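Local coordinates for chemotaxis response regulator protein-glutamate methylesterase (Thermotoga maritima, PDB 3SFT) that probably removes methyl groups from methylglutamate residues of chemoreceptors, and deamidates certain of their glutamines, through its C-terminal catalytic domain, the part present here, at residues S21-A35 and P181-V193. Residues are numbered along the deposited sequence; the frame is centred on the assembly and turned at random.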
# COMPACT_ATOMS: atom_id res chain seq x y z
N SER A 21 -4.65 4.69 -11.22
CA SER A 21 -3.27 4.19 -11.27
C SER A 21 -3.17 2.73 -10.85
O SER A 21 -2.36 1.98 -11.39
CB SER A 21 -2.35 5.06 -10.41
OG SER A 21 -2.16 6.31 -11.04
N LEU A 22 -4.02 2.33 -9.91
CA LEU A 22 -4.05 0.95 -9.44
C LEU A 22 -4.48 0.02 -10.57
O LEU A 22 -4.06 -1.14 -10.62
CB LEU A 22 -4.99 0.81 -8.24
CG LEU A 22 -4.45 1.37 -6.92
CD1 LEU A 22 -5.57 1.54 -5.91
CD2 LEU A 22 -3.38 0.44 -6.38
N ASP A 23 -5.28 0.54 -11.50
CA ASP A 23 -5.75 -0.23 -12.66
C ASP A 23 -4.58 -0.61 -13.56
O ASP A 23 -4.67 -1.58 -14.31
CB ASP A 23 -6.74 0.57 -13.50
CG ASP A 23 -8.12 0.65 -12.88
OD1 ASP A 23 -8.42 -0.12 -11.94
OD2 ASP A 23 -8.91 1.50 -13.34
N MET A 24 -3.52 0.20 -13.52
CA MET A 24 -2.32 -0.05 -14.32
C MET A 24 -1.33 -0.94 -13.56
O MET A 24 -0.33 -1.39 -14.13
CB MET A 24 -1.62 1.27 -14.65
CG MET A 24 -2.41 2.24 -15.51
SD MET A 24 -1.41 3.72 -15.94
CE MET A 24 -2.26 4.98 -14.99
N ILE A 25 -1.61 -1.20 -12.28
CA ILE A 25 -0.72 -2.00 -11.44
C ILE A 25 -1.22 -3.39 -11.07
O ILE A 25 -0.67 -4.40 -11.50
CB ILE A 25 -0.37 -1.24 -10.14
CG1 ILE A 25 0.18 0.15 -10.45
CG2 ILE A 25 0.66 -2.03 -9.32
CD1 ILE A 25 0.44 0.99 -9.22
N ILE A 26 -2.25 -3.43 -10.22
CA ILE A 26 -2.83 -4.67 -9.73
C ILE A 26 -3.21 -5.71 -10.80
O ILE A 26 -2.87 -6.89 -10.66
CB ILE A 26 -4.02 -4.39 -8.79
CG1 ILE A 26 -3.57 -3.44 -7.67
CG2 ILE A 26 -4.58 -5.69 -8.20
CD1 ILE A 26 -2.37 -3.94 -6.87
N PRO A 27 -3.92 -5.30 -11.87
CA PRO A 27 -4.31 -6.25 -12.92
C PRO A 27 -3.14 -6.86 -13.67
O PRO A 27 -3.29 -7.90 -14.31
CB PRO A 27 -5.16 -5.38 -13.85
CG PRO A 27 -5.74 -4.34 -12.93
CD PRO A 27 -4.54 -3.98 -12.10
N ASN A 28 -1.96 -6.24 -13.57
CA ASN A 28 -0.77 -6.72 -14.26
C ASN A 28 0.21 -7.53 -13.40
O ASN A 28 1.40 -7.60 -13.70
CB ASN A 28 -0.05 -5.55 -14.94
CG ASN A 28 -0.96 -4.79 -15.90
OD1 ASN A 28 -0.97 -3.56 -15.92
ND2 ASN A 28 -1.75 -5.52 -16.69
N LEU A 29 -0.30 -8.12 -12.32
CA LEU A 29 0.51 -8.95 -11.44
C LEU A 29 0.00 -10.39 -11.54
O LEU A 29 -1.20 -10.62 -11.62
CB LEU A 29 0.45 -8.44 -10.00
CG LEU A 29 1.14 -7.10 -9.75
CD1 LEU A 29 0.92 -6.65 -8.31
CD2 LEU A 29 2.63 -7.22 -10.04
N PRO A 30 0.92 -11.36 -11.54
CA PRO A 30 0.55 -12.78 -11.64
C PRO A 30 -0.20 -13.31 -10.42
O PRO A 30 -0.02 -12.81 -9.31
CB PRO A 30 1.91 -13.46 -11.80
CG PRO A 30 2.81 -12.60 -10.96
CD PRO A 30 2.38 -11.21 -11.36
N LYS A 31 -1.03 -14.32 -10.65
CA LYS A 31 -1.80 -14.95 -9.59
C LYS A 31 -0.89 -15.50 -8.48
O LYS A 31 -1.26 -15.48 -7.31
CB LYS A 31 -2.66 -16.08 -10.17
CG LYS A 31 -3.54 -16.80 -9.17
CD LYS A 31 -4.33 -17.91 -9.83
CE LYS A 31 -5.21 -18.63 -8.81
NZ LYS A 31 -5.96 -19.77 -9.42
N ASN A 32 0.30 -15.95 -8.87
CA ASN A 32 1.25 -16.50 -7.91
C ASN A 32 2.25 -15.50 -7.31
O ASN A 32 3.33 -15.89 -6.85
CB ASN A 32 2.02 -17.68 -8.55
CG ASN A 32 2.95 -17.24 -9.67
OD1 ASN A 32 2.99 -16.06 -10.05
ND2 ASN A 32 3.70 -18.20 -10.22
N PHE A 33 1.92 -14.20 -7.35
CA PHE A 33 2.79 -13.17 -6.78
C PHE A 33 3.03 -13.59 -5.33
O PHE A 33 2.09 -13.67 -4.54
CB PHE A 33 2.10 -11.80 -6.85
CG PHE A 33 3.00 -10.64 -6.54
CD1 PHE A 33 4.00 -10.27 -7.43
CD2 PHE A 33 2.86 -9.93 -5.36
CE1 PHE A 33 4.84 -9.20 -7.15
CE2 PHE A 33 3.70 -8.86 -5.07
CZ PHE A 33 4.69 -8.50 -5.97
N PRO A 34 4.29 -13.87 -4.97
CA PRO A 34 4.77 -14.32 -3.65
C PRO A 34 4.65 -13.40 -2.43
O PRO A 34 4.94 -13.84 -1.31
CB PRO A 34 6.22 -14.68 -3.94
CG PRO A 34 6.61 -13.65 -4.94
CD PRO A 34 5.43 -13.65 -5.88
N ALA A 35 4.25 -12.15 -2.62
CA ALA A 35 4.13 -11.25 -1.48
C ALA A 35 2.73 -10.69 -1.35
O ALA A 35 2.11 -10.32 -2.34
CB ALA A 35 5.14 -10.10 -1.61
N PRO A 181 6.35 5.52 -13.59
CA PRO A 181 4.96 5.75 -13.97
C PRO A 181 4.23 4.47 -13.55
O PRO A 181 4.84 3.41 -13.49
CB PRO A 181 5.05 5.92 -15.49
CG PRO A 181 6.27 5.15 -15.87
CD PRO A 181 7.23 5.52 -14.76
N ALA A 182 2.95 4.59 -13.21
CA ALA A 182 2.17 3.45 -12.74
C ALA A 182 2.34 2.14 -13.50
O ALA A 182 2.51 1.09 -12.88
CB ALA A 182 0.69 3.82 -12.66
N TYR A 183 2.32 2.20 -14.83
CA TYR A 183 2.47 1.01 -15.66
C TYR A 183 3.80 0.27 -15.53
O TYR A 183 3.88 -0.92 -15.85
CB TYR A 183 2.15 1.32 -17.13
CG TYR A 183 2.97 2.44 -17.76
CD1 TYR A 183 4.22 2.18 -18.31
CD2 TYR A 183 2.48 3.74 -17.80
CE1 TYR A 183 4.97 3.20 -18.90
CE2 TYR A 183 3.21 4.76 -18.39
CZ TYR A 183 4.46 4.48 -18.94
OH TYR A 183 5.20 5.49 -19.52
N LYS A 184 4.85 0.96 -15.10
CA LYS A 184 6.15 0.31 -14.92
C LYS A 184 6.34 -0.24 -13.51
O LYS A 184 7.30 -0.97 -13.24
CB LYS A 184 7.31 1.25 -15.27
CG LYS A 184 7.62 1.32 -16.76
CD LYS A 184 8.88 2.14 -17.03
CE LYS A 184 9.26 2.15 -18.51
NZ LYS A 184 9.66 0.79 -19.00
N ILE A 185 5.44 0.12 -12.61
CA ILE A 185 5.49 -0.33 -11.22
C ILE A 185 5.31 -1.85 -11.05
O ILE A 185 6.06 -2.47 -10.30
CB ILE A 185 4.49 0.47 -10.33
CG1 ILE A 185 4.90 1.95 -10.29
CG2 ILE A 185 4.43 -0.10 -8.91
CD1 ILE A 185 4.13 2.80 -9.28
N PRO A 186 4.34 -2.46 -11.75
CA PRO A 186 4.13 -3.92 -11.64
C PRO A 186 5.39 -4.69 -12.01
O PRO A 186 5.75 -5.67 -11.37
CB PRO A 186 3.05 -4.19 -12.68
CG PRO A 186 2.29 -2.94 -12.72
CD PRO A 186 3.34 -1.88 -12.67
N GLU A 187 6.06 -4.22 -13.07
CA GLU A 187 7.28 -4.85 -13.57
C GLU A 187 8.39 -4.76 -12.54
O GLU A 187 9.12 -5.72 -12.33
CB GLU A 187 7.70 -4.19 -14.89
CG GLU A 187 6.56 -4.15 -15.92
CD GLU A 187 6.87 -3.33 -17.17
OE1 GLU A 187 6.12 -3.47 -18.16
OE2 GLU A 187 7.84 -2.53 -17.16
N LYS A 188 8.50 -3.60 -11.89
CA LYS A 188 9.52 -3.41 -10.87
C LYS A 188 9.23 -4.30 -9.66
O LYS A 188 10.15 -4.91 -9.11
CB LYS A 188 9.58 -1.93 -10.46
CG LYS A 188 10.61 -1.62 -9.38
CD LYS A 188 12.02 -2.09 -9.76
CE LYS A 188 12.57 -1.35 -10.97
NZ LYS A 188 13.97 -1.76 -11.25
N LEU A 189 7.96 -4.40 -9.28
CA LEU A 189 7.56 -5.24 -8.14
C LEU A 189 7.91 -6.70 -8.40
O LEU A 189 8.45 -7.38 -7.53
CB LEU A 189 6.06 -5.10 -7.85
CG LEU A 189 5.60 -3.76 -7.26
CD1 LEU A 189 4.09 -3.77 -7.02
CD2 LEU A 189 6.36 -3.47 -5.97
N ILE A 190 7.63 -7.16 -9.62
CA ILE A 190 7.92 -8.54 -10.01
C ILE A 190 9.41 -8.86 -9.90
O ILE A 190 9.77 -9.98 -9.51
CB ILE A 190 7.39 -8.84 -11.44
CG1 ILE A 190 5.86 -8.88 -11.42
CG2 ILE A 190 7.94 -10.18 -11.97
CD1 ILE A 190 5.23 -8.93 -12.78
N GLU A 191 10.28 -7.90 -10.20
CA GLU A 191 11.71 -8.16 -10.09
C GLU A 191 12.30 -7.93 -8.70
O GLU A 191 13.39 -8.42 -8.40
CB GLU A 191 12.51 -7.44 -11.19
CG GLU A 191 12.29 -5.95 -11.32
CD GLU A 191 13.07 -5.35 -12.48
OE1 GLU A 191 12.88 -5.80 -13.63
OE2 GLU A 191 13.87 -4.42 -12.24
N LEU A 192 11.58 -7.22 -7.84
CA LEU A 192 12.07 -6.97 -6.48
C LEU A 192 11.74 -8.12 -5.53
O LEU A 192 12.49 -8.37 -4.59
CB LEU A 192 11.51 -5.66 -5.92
CG LEU A 192 11.96 -4.33 -6.53
CD1 LEU A 192 11.31 -3.20 -5.75
CD2 LEU A 192 13.47 -4.19 -6.50
N VAL A 193 10.62 -8.79 -5.75
CA VAL A 193 10.22 -9.91 -4.89
C VAL A 193 10.87 -11.24 -5.31
O VAL A 193 10.14 -12.21 -5.62
CB VAL A 193 8.67 -10.03 -4.78
CG1 VAL A 193 8.10 -8.81 -4.08
CG2 VAL A 193 8.04 -10.18 -6.15
OXT VAL A 193 12.12 -11.31 -5.31
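Ile25 and Pro186 pack together where, in the doubly wound alpha/beta fold of the CheB catalytic domain, the C-terminal helix 185-192 lies beside the chain linking helix 18-22 to strand 37-41. Two polar ends find partners outside the two segments: Ser21 OG bonds Glu156 and Tyr183 OH bonds Glu159.

The contact itself is almost wholly apolar. At its centre the Ile25 and Pro186 side chains cross at about a right angle, and Pro186 CG presses to 3.4 Å from Ile25 CA, closer than usual for two carbons. With CG1 beside the backbone N (chi1 -54°), Ile25 sends CD1 to Ile185 CD1 at 4.1 Å, while CG2 rests on Pro186. An alanine here would strip away both branches and is likely to leave a gap against Ile185 and Pro186. Where the chain leaves helix 18-22, Ala182 CB fits against Ser21 and lies 3.9 Å from Met24 SD; that sulfur also sits at the edge of the Tyr183 ring.

Farther along, the Leu29 and Ile190 side chains slide past each other in opposite directions, and Pro30 CD meets the end of Ile190, CD1, at 3.9 Å. Leu189 lays CB 4.1 Å from Phe33 CZ and also touches Ile128 and Ile154 of the central sheet. At the chain terminus Val193 fits among Phe33, Pro34 and Ala35. Phe33 CG stands anti to its own N (chi1 -169°), carrying the ring across the valine, with CE1 3.5 Å from Val193 CG2.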